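Local structure of AxyAgu115A (Amphibacillus xylanus NBRC 15112, 6NPS) at residues H63-G68 against L113-S118; G92-F97 against S163-V168; K169-F174 against K209-W214. The protein belongs to glycoside hydrolase family 115 and, as an alpha-glucuronidase, probably removes glucuronic acid side groups from xylan-type hemicelluloses. The protein carries 3 engineered substitutions. All coordinates share one frame; numbering follows the deposited sequence.

Contact 1 of 3, residues H63-G68 against L113-S118; sequences HAVLYG and LVIAGS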
ATOM      1  N   HIS A  63      32.696 -11.728  67.708  1.00 46.89           N
ATOM      2  CA  HIS A  63      32.736 -12.211  66.323  1.00 44.91           C
ATOM      3  C   HIS A  63      32.966 -11.007  65.419  1.00 49.09           C
ATOM      4  O   HIS A  63      32.169 -10.057  65.431  1.00 46.91           O
ATOM      5  CB  HIS A  63      31.442 -12.939  65.913  1.00 45.36           C
ATOM      6  CG  HIS A  63      31.160 -14.179  66.711  1.00 51.29           C
ATOM      7  ND1 HIS A  63      30.263 -15.145  66.299  1.00 55.34           N
ATOM      8  CD2 HIS A  63      31.659 -14.614  67.891  1.00 56.58           C
ATOM      9  CE1 HIS A  63      30.212 -16.113  67.202  1.00 55.69           C
ATOM     10  NE2 HIS A  63      31.049 -15.814  68.178  1.00 56.28           N
ATOM     11  N   ALA A  64      34.038 -11.050  64.628  1.00 42.75           N
ATOM     12  CA  ALA A  64      34.511  -9.868  63.928  1.00 41.81           C
ATOM     13  C   ALA A  64      34.792 -10.214  62.474  1.00 44.51           C
ATOM     14  O   ALA A  64      35.005 -11.376  62.123  1.00 43.12           O
ATOM     15  CB  ALA A  64      35.776  -9.296  64.615  1.00 43.25           C
ATOM     16  N   VAL A  65      34.768  -9.189  61.619  1.00 42.33           N
ATOM     17  CA  VAL A  65      35.075  -9.316  60.199  1.00 37.88           C
ATOM     18  C   VAL A  65      36.438  -8.656  60.007  1.00 43.19           C
ATOM     19  O   VAL A  65      36.612  -7.484  60.356  1.00 40.90           O
ATOM     20  CB  VAL A  65      34.005  -8.661  59.315  1.00 37.01           C
ATOM     21  CG1 VAL A  65      34.465  -8.639  57.865  1.00 38.57           C
ATOM     22  CG2 VAL A  65      32.616  -9.386  59.454  1.00 39.64           C
ATOM     23  N   LEU A  66      37.413  -9.420  59.517  1.00 43.38           N
ATOM     24  CA  LEU A  66      38.794  -8.954  59.361  1.00 46.46           C
ATOM     25  C   LEU A  66      39.144  -9.056  57.884  1.00 48.53           C
ATOM     26  O   LEU A  66      39.216 -10.163  57.339  1.00 50.67           O
ATOM     27  CB  LEU A  66      39.760  -9.777  60.214  1.00 44.45           C
ATOM     28  CG  LEU A  66      39.449  -9.925  61.710  1.00 45.65           C
ATOM     29  CD1 LEU A  66      40.445 -10.846  62.420  1.00 45.20           C
ATOM     30  CD2 LEU A  66      39.435  -8.575  62.384  1.00 48.20           C
ATOM     31  N   TYR A  67      39.330  -7.909  57.226  1.00 44.62           N
ATOM     32  CA  TYR A  67      39.569  -7.869  55.794  1.00 37.81           C
ATOM     33  C   TYR A  67      40.873  -7.134  55.489  1.00 38.49           C
ATOM     34  O   TYR A  67      41.379  -6.354  56.295  1.00 38.05           O
ATOM     35  CB  TYR A  67      38.408  -7.197  55.067  1.00 39.32           C
ATOM     36  CG  TYR A  67      38.325  -5.700  55.301  1.00 42.06           C
ATOM     37  CD1 TYR A  67      37.580  -5.183  56.358  1.00 40.19           C
ATOM     38  CD2 TYR A  67      39.020  -4.801  54.468  1.00 43.54           C
ATOM     39  CE1 TYR A  67      37.519  -3.826  56.589  1.00 43.18           C
ATOM     40  CE2 TYR A  67      38.968  -3.435  54.693  1.00 43.33           C
ATOM     41  CZ  TYR A  67      38.211  -2.955  55.749  1.00 47.65           C
ATOM     42  OH  TYR A  67      38.140  -1.600  55.968  1.00 50.32           O
ATOM     43  N   GLY A  68      41.419  -7.387  54.311  1.00 39.07           N
ATOM     44  CA  GLY A  68      42.676  -6.763  53.953  1.00 41.92           C
ATOM     45  C   GLY A  68      43.168  -7.265  52.620  1.00 41.99           C
ATOM     46  O   GLY A  68      42.647  -8.240  52.060  1.00 42.21           O
ATOM     47  N   LEU A 113      35.550 -13.797  60.541  1.00 41.93           N
ATOM     48  CA  LEU A 113      35.561 -14.054  59.118  1.00 40.68           C
ATOM     49  C   LEU A 113      36.742 -13.282  58.528  1.00 45.10           C
ATOM     50  O   LEU A 113      36.801 -12.051  58.649  1.00 44.51           O
ATOM     51  CB  LEU A 113      34.230 -13.621  58.512  1.00 36.34           C
ATOM     52  CG  LEU A 113      34.157 -13.585  56.989  1.00 40.69           C
ATOM     53  CD1 LEU A 113      34.512 -14.962  56.444  1.00 42.20           C
ATOM     54  CD2 LEU A 113      32.754 -13.161  56.547  1.00 42.83           C
ATOM     55  N   VAL A 114      37.696 -13.982  57.916  1.00 44.32           N
ATOM     56  CA  VAL A 114      38.849 -13.312  57.311  1.00 42.52           C
ATOM     57  C   VAL A 114      38.612 -13.186  55.811  1.00 42.89           C
ATOM     58  O   VAL A 114      38.233 -14.160  55.144  1.00 43.92           O
ATOM     59  CB  VAL A 114      40.164 -14.055  57.612  1.00 42.27           C
ATOM     60  CG1 VAL A 114      41.330 -13.366  56.907  1.00 41.64           C
ATOM     61  CG2 VAL A 114      40.413 -14.059  59.110  1.00 45.92           C
ATOM     62  N   ILE A 115      38.791 -11.980  55.279  1.00 41.41           N
ATOM     63  CA  ILE A 115      38.614 -11.718  53.850  1.00 35.55           C
ATOM     64  C   ILE A 115      39.937 -11.121  53.370  1.00 38.82           C
ATOM     65  O   ILE A 115      40.237  -9.961  53.658  1.00 41.11           O
ATOM     66  CB  ILE A 115      37.423 -10.800  53.574  1.00 36.33           C
ATOM     67  CG1 ILE A 115      36.178 -11.353  54.278  1.00 35.66           C
ATOM     68  CG2 ILE A 115      37.199 -10.601  52.038  1.00 35.47           C
ATOM     69  CD1 ILE A 115      34.878 -10.610  53.974  1.00 35.14           C
ATOM     70  N   ALA A 116      40.757 -11.932  52.703  1.00 35.44           N
ATOM     71  CA  ALA A 116      42.086 -11.532  52.241  1.00 38.80           C
ATOM     72  C   ALA A 116      42.119 -11.508  50.709  1.00 40.98           C
ATOM     73  O   ALA A 116      41.989 -12.555  50.073  1.00 42.38           O
ATOM     74  CB  ALA A 116      43.152 -12.481  52.788  1.00 38.15           C
ATOM     75  N   GLY A 117      42.348 -10.330  50.123  1.00 38.34           N
ATOM     76  CA  GLY A 117      42.539 -10.216  48.688  1.00 35.54           C
ATOM     77  C   GLY A 117      43.994 -10.328  48.249  1.00 40.54           C
ATOM     78  O   GLY A 117      44.914  -9.871  48.936  1.00 40.46           O
ATOM     79  N   SER A 118      44.198 -10.920  47.072  1.00 38.86           N
ATOM     80  CA  SER A 118      45.553 -10.991  46.524  1.00 37.72           C
ATOM     81  C   SER A 118      46.046  -9.627  46.075  1.00 42.58           C
ATOM     82  O   SER A 118      47.260  -9.412  45.975  1.00 46.44           O
ATOM     83  CB  SER A 118      45.603 -11.944  45.335  1.00 38.57           C
ATOM     84  OG  SER A 118      44.818 -11.406  44.254  1.00 39.55           O
TER

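Contact 2 of 3, residues G92-F97 against S163-V168; sequences GKREVF and SKEPSV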
ATOM      1  N   GLY A  92      50.308 -13.441  44.875  1.00 58.14           N
ATOM      2  CA  GLY A  92      50.705 -13.322  43.491  1.00 58.67           C
ATOM      3  C   GLY A  92      49.612 -13.535  42.456  1.00 56.54           C
ATOM      4  O   GLY A  92      49.826 -13.192  41.289  1.00 57.74           O
ATOM      5  N   LYS A  93      48.455 -14.102  42.833  1.00 54.08           N
ATOM      6  CA  LYS A  93      47.378 -14.358  41.885  1.00 47.39           C
ATOM      7  C   LYS A  93      46.586 -13.085  41.607  1.00 46.10           C
ATOM      8  O   LYS A  93      46.577 -12.151  42.401  1.00 46.85           O
ATOM      9  CB  LYS A  93      46.446 -15.447  42.400  1.00 48.38           C
ATOM     10  CG  LYS A  93      47.106 -16.811  42.352  1.00 53.92           C
ATOM     11  CD  LYS A  93      46.153 -17.893  42.720  1.00 53.68           C
ATOM     12  CE  LYS A  93      46.844 -19.244  42.598  1.00 61.66           C
ATOM     13  NZ  LYS A  93      45.920 -20.318  43.052  1.00 65.50           N
ATOM     14  N   ARG A  94      45.886 -13.072  40.467  1.00 44.21           N
ATOM     15  CA  ARG A  94      45.189 -11.894  39.975  1.00 41.52           C
ATOM     16  C   ARG A  94      43.729 -11.950  40.422  1.00 39.49           C
ATOM     17  O   ARG A  94      43.019 -12.894  40.075  1.00 41.35           O
ATOM     18  CB  ARG A  94      45.283 -11.844  38.452  1.00 43.91           C
ATOM     19  CG  ARG A  94      44.623 -10.624  37.797  1.00 54.69           C
ATOM     20  CD  ARG A  94      44.832 -10.577  36.265  1.00 64.50           C
ATOM     21  NE  ARG A  94      45.275 -11.854  35.697  1.00 80.45           N
ATOM     22  CZ  ARG A  94      44.474 -12.831  35.251  1.00 92.78           C
ATOM     23  NH1 ARG A  94      43.141 -12.718  35.296  1.00 93.02           N
ATOM     24  NH2 ARG A  94      45.010 -13.942  34.759  1.00 97.09           N
ATOM     25  N   GLU A  95      43.287 -10.939  41.174  1.00 36.35           N
ATOM     26  CA  GLU A  95      41.882 -10.762  41.534  1.00 36.04           C
ATOM     27  C   GLU A  95      41.298 -12.005  42.213  1.00 37.15           C
ATOM     28  O   GLU A  95      40.195 -12.448  41.902  1.00 36.17           O
ATOM     29  CB  GLU A  95      41.072 -10.366  40.295  1.00 36.99           C
ATOM     30  CG  GLU A  95      41.640  -9.095  39.644  1.00 41.26           C
ATOM     31  CD  GLU A  95      40.855  -8.571  38.431  1.00 46.82           C
ATOM     32  OE1 GLU A  95      40.077  -9.316  37.807  1.00 47.23           O
ATOM     33  OE2 GLU A  95      41.053  -7.385  38.084  1.00 51.47           O
ATOM     34  N   VAL A  96      42.041 -12.563  43.168  1.00 36.08           N
ATOM     35  CA  VAL A  96      41.577 -13.725  43.921  1.00 34.58           C
ATOM     36  C   VAL A  96      41.380 -13.333  45.391  1.00 36.75           C
ATOM     37  O   VAL A  96      42.062 -12.439  45.904  1.00 36.53           O
ATOM     38  CB  VAL A  96      42.632 -14.864  43.772  1.00 41.60           C
ATOM     39  CG1 VAL A  96      42.615 -15.799  44.952  1.00 48.74           C
ATOM     40  CG2 VAL A  96      42.410 -15.629  42.462  1.00 41.13           C
ATOM     41  N   PHE A  97      40.509 -14.049  46.117  1.00 39.45           N
ATOM     42  CA  PHE A  97      40.445 -13.797  47.554  1.00 34.46           C
ATOM     43  C   PHE A  97      40.289 -15.101  48.318  1.00 36.78           C
ATOM     44  O   PHE A  97      39.905 -16.137  47.768  1.00 37.75           O
ATOM     45  CB  PHE A  97      39.305 -12.820  47.915  1.00 32.00           C
ATOM     46  CG  PHE A  97      37.958 -13.312  47.522  1.00 35.23           C
ATOM     47  CD1 PHE A  97      37.222 -14.111  48.386  1.00 33.73           C
ATOM     48  CD2 PHE A  97      37.429 -12.999  46.283  1.00 33.85           C
ATOM     49  CE1 PHE A  97      35.957 -14.577  48.015  1.00 36.23           C
ATOM     50  CE2 PHE A  97      36.177 -13.452  45.909  1.00 38.81           C
ATOM     51  CZ  PHE A  97      35.442 -14.250  46.782  1.00 38.46           C
ATOM     52  N   SER A 163      38.676 -18.075  45.862  1.00 38.73           N
ATOM     53  CA  SER A 163      38.139 -17.848  44.514  1.00 38.93           C
ATOM     54  C   SER A 163      39.185 -18.234  43.457  1.00 41.54           C
ATOM     55  O   SER A 163      40.354 -18.489  43.772  1.00 42.50           O
ATOM     56  CB  SER A 163      37.714 -16.386  44.357  1.00 36.15           C
ATOM     57  OG  SER A 163      38.852 -15.516  44.423  1.00 35.07           O
ATOM     58  N   LYS A 164      38.801 -18.219  42.183  1.00 36.72           N
ATOM     59  CA  LYS A 164      39.744 -18.541  41.103  1.00 40.55           C
ATOM     60  C   LYS A 164      40.013 -17.306  40.237  1.00 40.30           C
ATOM     61  O   LYS A 164      39.162 -16.421  40.160  1.00 44.91           O
ATOM     62  CB  LYS A 164      39.206 -19.685  40.242  1.00 51.59           C
ATOM     63  CG  LYS A 164      38.932 -20.966  41.013  1.00 67.26           C
ATOM     64  CD  LYS A 164      38.223 -21.992  40.143  1.00 81.42           C
ATOM     65  CE  LYS A 164      38.273 -23.376  40.770  1.00 92.44           C
ATOM     66  NZ  LYS A 164      39.296 -24.243  40.121  1.00 97.47           N
ATOM     67  N   GLU A 165      41.178 -17.226  39.587  1.00 33.85           N
ATOM     68  CA  GLU A 165      41.442 -16.048  38.763  1.00 35.77           C
ATOM     69  C   GLU A 165      40.332 -15.915  37.720  1.00 39.03           C
ATOM     70  O   GLU A 165      39.827 -16.930  37.219  1.00 36.61           O
ATOM     71  CB  GLU A 165      42.806 -16.156  38.075  1.00 42.91           C
ATOM     72  CG  GLU A 165      43.967 -15.768  38.977  1.00 55.72           C
ATOM     73  CD  GLU A 165      45.351 -15.902  38.316  1.00 64.08           C
ATOM     74  OE1 GLU A 165      45.562 -16.822  37.498  1.00 68.83           O
ATOM     75  OE2 GLU A 165      46.225 -15.067  38.616  1.00 68.09           O
ATOM     76  N   PRO A 166      39.897 -14.701  37.403  1.00 41.92           N
ATOM     77  CA  PRO A 166      38.838 -14.546  36.392  1.00 38.44           C
ATOM     78  C   PRO A 166      39.241 -15.140  35.047  1.00 38.24           C
ATOM     79  O   PRO A 166      40.384 -15.001  34.602  1.00 34.71           O
ATOM     80  CB  PRO A 166      38.665 -13.023  36.307  1.00 36.76           C
ATOM     81  CG  PRO A 166      39.071 -12.522  37.709  1.00 34.89           C
ATOM     82  CD  PRO A 166      40.200 -13.437  38.108  1.00 37.08           C
ATOM     83  N   SER A 167      38.272 -15.770  34.360  1.00 32.75           N
ATOM     84  CA  SER A 167      38.588 -16.418  33.088  1.00 33.82           C
ATOM     85  C   SER A 167      38.994 -15.389  32.032  1.00 34.34           C
ATOM     86  O   SER A 167      39.837 -15.675  31.172  1.00 37.96           O
ATOM     87  CB  SER A 167      37.390 -17.238  32.579  1.00 31.53           C
ATOM     88  OG  SER A 167      36.849 -18.063  33.581  1.00 32.09           O
ATOM     89  N   VAL A 168      38.442 -14.176  32.094  1.00 31.84           N
ATOM     90  CA  VAL A 168      38.799 -13.131  31.140  1.00 30.84           C
ATOM     91  C   VAL A 168      39.501 -11.997  31.904  1.00 29.55           C
ATOM     92  O   VAL A 168      39.010 -11.521  32.936  1.00 32.45           O
ATOM     93  CB  VAL A 168      37.571 -12.616  30.344  1.00 29.23           C
ATOM     94  CG1 VAL A 168      37.991 -11.417  29.419  1.00 29.09           C
ATOM     95  CG2 VAL A 168      36.892 -13.776  29.534  1.00 30.31           C
TER
HETATM   96  O   HOH W   1      42.824 -19.993  42.916  1.00 62.75           O
HETATM   97  O   HOH W   2      38.474 -14.372  41.898  1.00 36.24           O

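Contact 3 of 3, residues K169-F174 against K209-W214; sequences KYRGFF and KGNYLW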
ATOM      1  N   LYS A 169      40.640 -11.548  31.384  1.00 30.41           N
ATOM      2  CA  LYS A 169      41.489 -10.641  32.169  1.00 32.57           C
ATOM      3  C   LYS A 169      40.853  -9.264  32.403  1.00 36.33           C
ATOM      4  O   LYS A 169      40.915  -8.729  33.529  1.00 30.74           O
ATOM      5  CB  LYS A 169      42.841 -10.473  31.503  1.00 32.48           C
ATOM      6  CG  LYS A 169      43.839  -9.761  32.453  1.00 40.90           C
ATOM      7  CD  LYS A 169      45.246  -9.695  31.841  1.00 52.70           C
ATOM      8  CE  LYS A 169      46.260  -9.133  32.846  1.00 58.73           C
ATOM      9  NZ  LYS A 169      47.623  -8.937  32.242  1.00 64.37           N
ATOM     10  N   TYR A 170      40.256  -8.661  31.364  1.00 27.42           N
ATOM     11  CA  TYR A 170      39.583  -7.363  31.469  1.00 30.33           C
ATOM     12  C   TYR A 170      38.116  -7.505  31.063  1.00 29.25           C
ATOM     13  O   TYR A 170      37.820  -8.016  29.978  1.00 30.52           O
ATOM     14  CB  TYR A 170      40.260  -6.339  30.574  1.00 30.08           C
ATOM     15  CG  TYR A 170      41.739  -6.177  30.879  1.00 35.20           C
ATOM     16  CD1 TYR A 170      42.162  -5.627  32.096  1.00 35.77           C
ATOM     17  CD2 TYR A 170      42.724  -6.598  29.971  1.00 34.47           C
ATOM     18  CE1 TYR A 170      43.484  -5.439  32.364  1.00 41.89           C
ATOM     19  CE2 TYR A 170      44.092  -6.414  30.257  1.00 36.35           C
ATOM     20  CZ  TYR A 170      44.446  -5.839  31.459  1.00 41.01           C
ATOM     21  OH  TYR A 170      45.769  -5.649  31.802  1.00 48.23           O
ATOM     22  N   ARG A 171      37.203  -7.030  31.919  1.00 26.54           N
ATOM     23  CA  ARG A 171      35.779  -7.400  31.819  1.00 31.58           C
ATOM     24  C   ARG A 171      34.957  -6.165  32.159  1.00 27.62           C
ATOM     25  O   ARG A 171      35.097  -5.627  33.265  1.00 30.64           O
ATOM     26  CB  ARG A 171      35.388  -8.543  32.795  1.00 32.44           C
ATOM     27  CG  ARG A 171      36.260  -9.814  32.819  1.00 33.37           C
ATOM     28  CD  ARG A 171      35.959 -10.717  34.064  1.00 26.46           C
ATOM     29  NE  ARG A 171      36.099  -9.998  35.333  1.00 29.91           N
ATOM     30  CZ  ARG A 171      37.271  -9.647  35.876  1.00 32.14           C
ATOM     31  NH1 ARG A 171      38.424  -9.987  35.272  1.00 26.32           N
ATOM     32  NH2 ARG A 171      37.280  -9.001  37.040  1.00 27.18           N
ATOM     33  N   GLY A 172      34.113  -5.694  31.245  1.00 29.22           N
ATOM     34  CA  GLY A 172      33.306  -4.547  31.613  1.00 25.55           C
ATOM     35  C   GLY A 172      32.334  -4.109  30.539  1.00 26.14           C
ATOM     36  O   GLY A 172      31.935  -4.887  29.667  1.00 30.06           O
ATOM     37  N   PHE A 173      31.986  -2.821  30.601  1.00 26.11           N
ATOM     38  CA  PHE A 173      31.002  -2.275  29.702  1.00 32.88           C
ATOM     39  C   PHE A 173      31.312  -0.814  29.348  1.00 30.54           C
ATOM     40  O   PHE A 173      32.177  -0.149  29.930  1.00 31.50           O
ATOM     41  CB  PHE A 173      29.584  -2.428  30.295  1.00 27.01           C
ATOM     42  CG  PHE A 173      29.376  -1.713  31.646  1.00 29.56           C
ATOM     43  CD1 PHE A 173      29.098  -0.325  31.702  1.00 34.08           C
ATOM     44  CD2 PHE A 173      29.418  -2.428  32.839  1.00 28.73           C
ATOM     45  CE1 PHE A 173      28.879   0.323  32.928  1.00 35.66           C
ATOM     46  CE2 PHE A 173      29.191  -1.796  34.086  1.00 29.93           C
ATOM     47  CZ  PHE A 173      28.921  -0.411  34.132  1.00 32.13           C
ATOM     48  N   PHE A 174      30.544  -0.344  28.375  1.00 32.01           N
ATOM     49  CA  PHE A 174      30.677   0.957  27.715  1.00 30.71           C
ATOM     50  C   PHE A 174      29.322   1.636  27.853  1.00 31.75           C
ATOM     51  O   PHE A 174      28.313   1.113  27.351  1.00 33.30           O
ATOM     52  CB  PHE A 174      31.014   0.731  26.232  1.00 29.13           C
ATOM     53  CG  PHE A 174      31.032   1.969  25.370  1.00 31.43           C
ATOM     54  CD1 PHE A 174      31.325   3.224  25.901  1.00 33.84           C
ATOM     55  CD2 PHE A 174      30.807   1.848  23.995  1.00 33.73           C
ATOM     56  CE1 PHE A 174      31.353   4.348  25.085  1.00 35.93           C
ATOM     57  CE2 PHE A 174      30.850   2.967  23.163  1.00 40.86           C
ATOM     58  CZ  PHE A 174      31.126   4.224  23.718  1.00 36.92           C
ATOM     59  N   LYS A 209      31.544  -7.990  39.414  1.00 29.57           N
ATOM     60  CA  LYS A 209      32.892  -8.552  39.284  1.00 38.86           C
ATOM     61  C   LYS A 209      33.610  -8.101  38.003  1.00 37.69           C
ATOM     62  O   LYS A 209      34.514  -8.804  37.510  1.00 34.62           O
ATOM     63  CB  LYS A 209      32.864 -10.080  39.387  1.00 43.55           C
ATOM     64  CG  LYS A 209      32.147 -10.544  40.679  1.00 54.99           C
ATOM     65  CD  LYS A 209      31.947 -12.036  40.736  1.00 58.86           C
ATOM     66  CE  LYS A 209      30.958 -12.498  39.678  1.00 64.98           C
ATOM     67  NZ  LYS A 209      29.558 -12.620  40.199  1.00 66.24           N
ATOM     68  N   GLY A 210      33.163  -6.978  37.412  1.00 33.22           N
ATOM     69  CA  GLY A 210      33.865  -6.374  36.303  1.00 26.38           C
ATOM     70  C   GLY A 210      35.052  -5.546  36.817  1.00 30.39           C
ATOM     71  O   GLY A 210      35.224  -5.289  38.027  1.00 32.18           O
ATOM     72  N   ASN A 211      35.926  -5.137  35.877  1.00 28.23           N
ATOM     73  CA  ASN A 211      37.064  -4.315  36.271  1.00 28.46           C
ATOM     74  C   ASN A 211      37.421  -3.243  35.241  1.00 30.41           C
ATOM     75  O   ASN A 211      38.413  -2.538  35.444  1.00 31.22           O
ATOM     76  CB  ASN A 211      38.332  -5.192  36.568  1.00 28.99           C
ATOM     77  CG  ASN A 211      38.818  -5.992  35.335  1.00 30.04           C
ATOM     78  OD1 ASN A 211      38.289  -5.838  34.240  1.00 31.52           O
ATOM     79  ND2 ASN A 211      39.847  -6.841  35.520  1.00 27.19           N
ATOM     80  N   TYR A 212      36.632  -3.053  34.180  1.00 31.54           N
ATOM     81  CA  TYR A 212      37.049  -2.224  33.055  1.00 33.12           C
ATOM     82  C   TYR A 212      35.850  -1.427  32.554  1.00 31.88           C
ATOM     83  O   TYR A 212      34.756  -1.974  32.456  1.00 29.70           O
ATOM     84  CB  TYR A 212      37.611  -3.122  31.936  1.00 31.58           C
ATOM     85  CG  TYR A 212      38.129  -2.457  30.647  1.00 34.69           C
ATOM     86  CD1 TYR A 212      37.601  -2.814  29.412  1.00 34.66           C
ATOM     87  CD2 TYR A 212      39.212  -1.559  30.671  1.00 31.51           C
ATOM     88  CE1 TYR A 212      38.068  -2.276  28.245  1.00 32.91           C
ATOM     89  CE2 TYR A 212      39.678  -0.986  29.474  1.00 29.66           C
ATOM     90  CZ  TYR A 212      39.127  -1.374  28.277  1.00 33.87           C
ATOM     91  OH  TYR A 212      39.573  -0.839  27.092  1.00 36.41           O
ATOM     92  N   LEU A 213      36.052  -0.148  32.233  1.00 29.40           N
ATOM     93  CA  LEU A 213      34.943   0.729  31.844  1.00 30.32           C
ATOM     94  C   LEU A 213      35.352   1.645  30.688  1.00 32.43           C
ATOM     95  O   LEU A 213      36.452   2.212  30.718  1.00 31.43           O
ATOM     96  CB  LEU A 213      34.520   1.586  33.058  1.00 29.18           C
ATOM     97  CG  LEU A 213      33.432   2.641  32.845  1.00 35.55           C
ATOM     98  CD1 LEU A 213      32.073   1.977  32.650  1.00 34.57           C
ATOM     99  CD2 LEU A 213      33.398   3.575  34.047  1.00 37.48           C
ATOM    100  N   TRP A 214      34.475   1.781  29.679  1.00 33.85           N
ATOM    101  CA  TRP A 214      34.500   2.927  28.786  1.00 31.61           C
ATOM    102  C   TRP A 214      33.411   3.893  29.237  1.00 33.65           C
ATOM    103  O   TRP A 214      32.218   3.524  29.256  1.00 30.85           O
ATOM    104  CB  TRP A 214      34.259   2.543  27.324  1.00 31.76           C
ATOM    105  CG  TRP A 214      35.297   1.681  26.632  1.00 32.51           C
ATOM    106  CD1 TRP A 214      36.495   1.220  27.144  1.00 30.29           C
ATOM    107  CD2 TRP A 214      35.198   1.164  25.301  1.00 31.97           C
ATOM    108  NE1 TRP A 214      37.122   0.429  26.201  1.00 30.38           N
ATOM    109  CE2 TRP A 214      36.352   0.381  25.069  1.00 33.23           C
ATOM    110  CE3 TRP A 214      34.218   1.261  24.284  1.00 31.04           C
ATOM    111  CZ2 TRP A 214      36.563  -0.305  23.865  1.00 38.18           C
ATOM    112  CZ3 TRP A 214      34.417   0.573  23.100  1.00 33.94           C
ATOM    113  CH2 TRP A 214      35.582  -0.210  22.900  1.00 38.31           C
TER

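Contact 1 of 3, residues H63-G68 against L113-S118
Leu66 N donates to Leu113 O at 2.8 Å, and the bond is almost straight, with 177° at the hydrogen. The carbonyl of the same Leu66 is held in turn: Ile115 N reaches Leu66 O at 2.8 Å. The CA of Val114 adds a C-H contact to that oxygen, with Val114 CA 3.2 Å from Leu66 O. Leu66 therefore bonds through both N and O to residues on the two sides of Val114, as a parallel strand pair requires. Gly68 repeats this pattern about Ala116, giving its N-H to Ile115 O. The strand segments 64-68 and 113-117 run only 9° from parallel. They belong to a mixed four-stranded sheet in which strand 109-117 lies between strands 64-69 and 97-106. Val114 and Ala116 make their backbone bonds to strand 97-106.

Val65, Tyr67, Leu113 and Ile115 share one face of the sheet. There Tyr67 CB lies 4.0 Å from Ile115 CB. Tyr67 CG sits between its backbone N and carbonyl carbon (chi1 71°), which carries the ring away from strand 109-117, and the tyrosine packs against Val32 and Ala36 of helix 30-47. Tyr67 CA is 3.1 Å from Ile115 O, a C-H to oxygen contact. Val65 and Ile115 meet more loosely, with Val65 CG1 4.4 Å from Ile115 CD1.

Leu66, Val114 and Ala116 line the other face. Leu66 CB stands 4.5 Å from Val114 CG2, and helix 74-81 packs over both residues through Leu75, Leu76 and Leu79. At the far end of the pair, Gly117 N approaches Gly68 O at 2.9 Å.

Contact 2 of 3, residues G92-F97 against S163-V168
Arg94 N binds Glu165 OE2 at 2.7 Å, using the lone pair that faces away from the other carboxylate oxygen. The carboxylate lies over one face of the Arg94 guanidinium, toward its rim, the planes 23° apart. Arg94 NH2 and Glu165 OE1 are 4.0 Å apart, so charge alone acts there and no N-H points at the oxygen. An alanine in place of Glu165 would probably leave Arg94 N without its acceptor and the guanidinium without a facing charge.

Ser163 holds Phe97 twice. Phe97 N donates to Ser163 OG at 2.8 Å, and Ser163 N returns a bond to Phe97 O at 3.0 Å. Ser163 OG sits between its own N and carbonyl carbon (chi1 66°), which swings it to Phe97 N. Ser163 CB lies over the Phe97 ring, 4.0 Å from the centroid, in a CH-pi contact. Between these grips Val96 CG2 packs 3.5 Å from Glu165 N. One water joins Ser163 OG, Glu95 O and Lys164 O.

Pro166 CG rests 3.4 Å from Glu95 OE1. That carboxylate is positioned by a salt bridge to Arg121. Ser118 OG bonds to Lys93 O and to Val96 N.

Both segments are mostly loop; Phe97 opens strand 97-106. The Ser163-Phe97 pair continues the antiparallel pairing of strands 97-106 and 160-162 into the loop leading to the TIM-barrel strand 170-174.

Contact 3 of 3, residues K169-F174 against K209-W214
Arg171 grips Lys209 O side-on with two nitrogens, NE at 2.9 Å and NH2 at 2.8 Å, the oxygen lying in the guanidinium plane. The contact joins strands 170-174 and 212-214, neighbours in the eight-stranded parallel TIM barrel, in a beta-alpha-beta connection. Lys209 is the C-prime residue of the Schellman motif closing helix 195-207, so the arginine ties that helix end to the first strand.

Among the other polar bonds, the Asn211 amide acts like a piece of backbone. Asn211 ND2 donates to Lys169 O at 2.9 Å, and Asn211 OD1 accepts from Arg171 N at 2.8 Å. Asn211 N returns to Arg171 O at 2.8 Å. Further along, Trp214 N binds Phe173 O.

Apolar contact is carried by Phe173 CE1, 3.6 Å from Leu213 CD1; both residues also pack on Val201 of helix 195-207.

The aromatic pair is T-shaped. Trp214 turns its edge to the Phe174 face, with the six-membered ring centroids 5.1 Å apart and planes at 67°. The indole is fixed by Trp214 NE1 donating to Tyr212 OH at 2.9 Å, close to the ring plane.

Contacts 1 and 2 interleave along the chain, and contact 3 follows both. Contact 1 lies in the mixed N-terminal sheet. Contact 3 lies in the parallel barrel sheet. Contact 2 sits between them, its centre about 17 Å from that of contact 1 and about 15 Å from that of contact 3. Contacts 1 and 3 do not touch; their nearest atoms are about 11 Å apart. Ser118 of contact 1 also bonds to the 92-97 loop, probably through its backbone N to Val96 O. Glu95 of that loop makes a salt bridge to Arg171 and probably a hydrogen bond to Asn211 in contact 3. The three thus connect the N-terminal sheet to the barrel's first two strands.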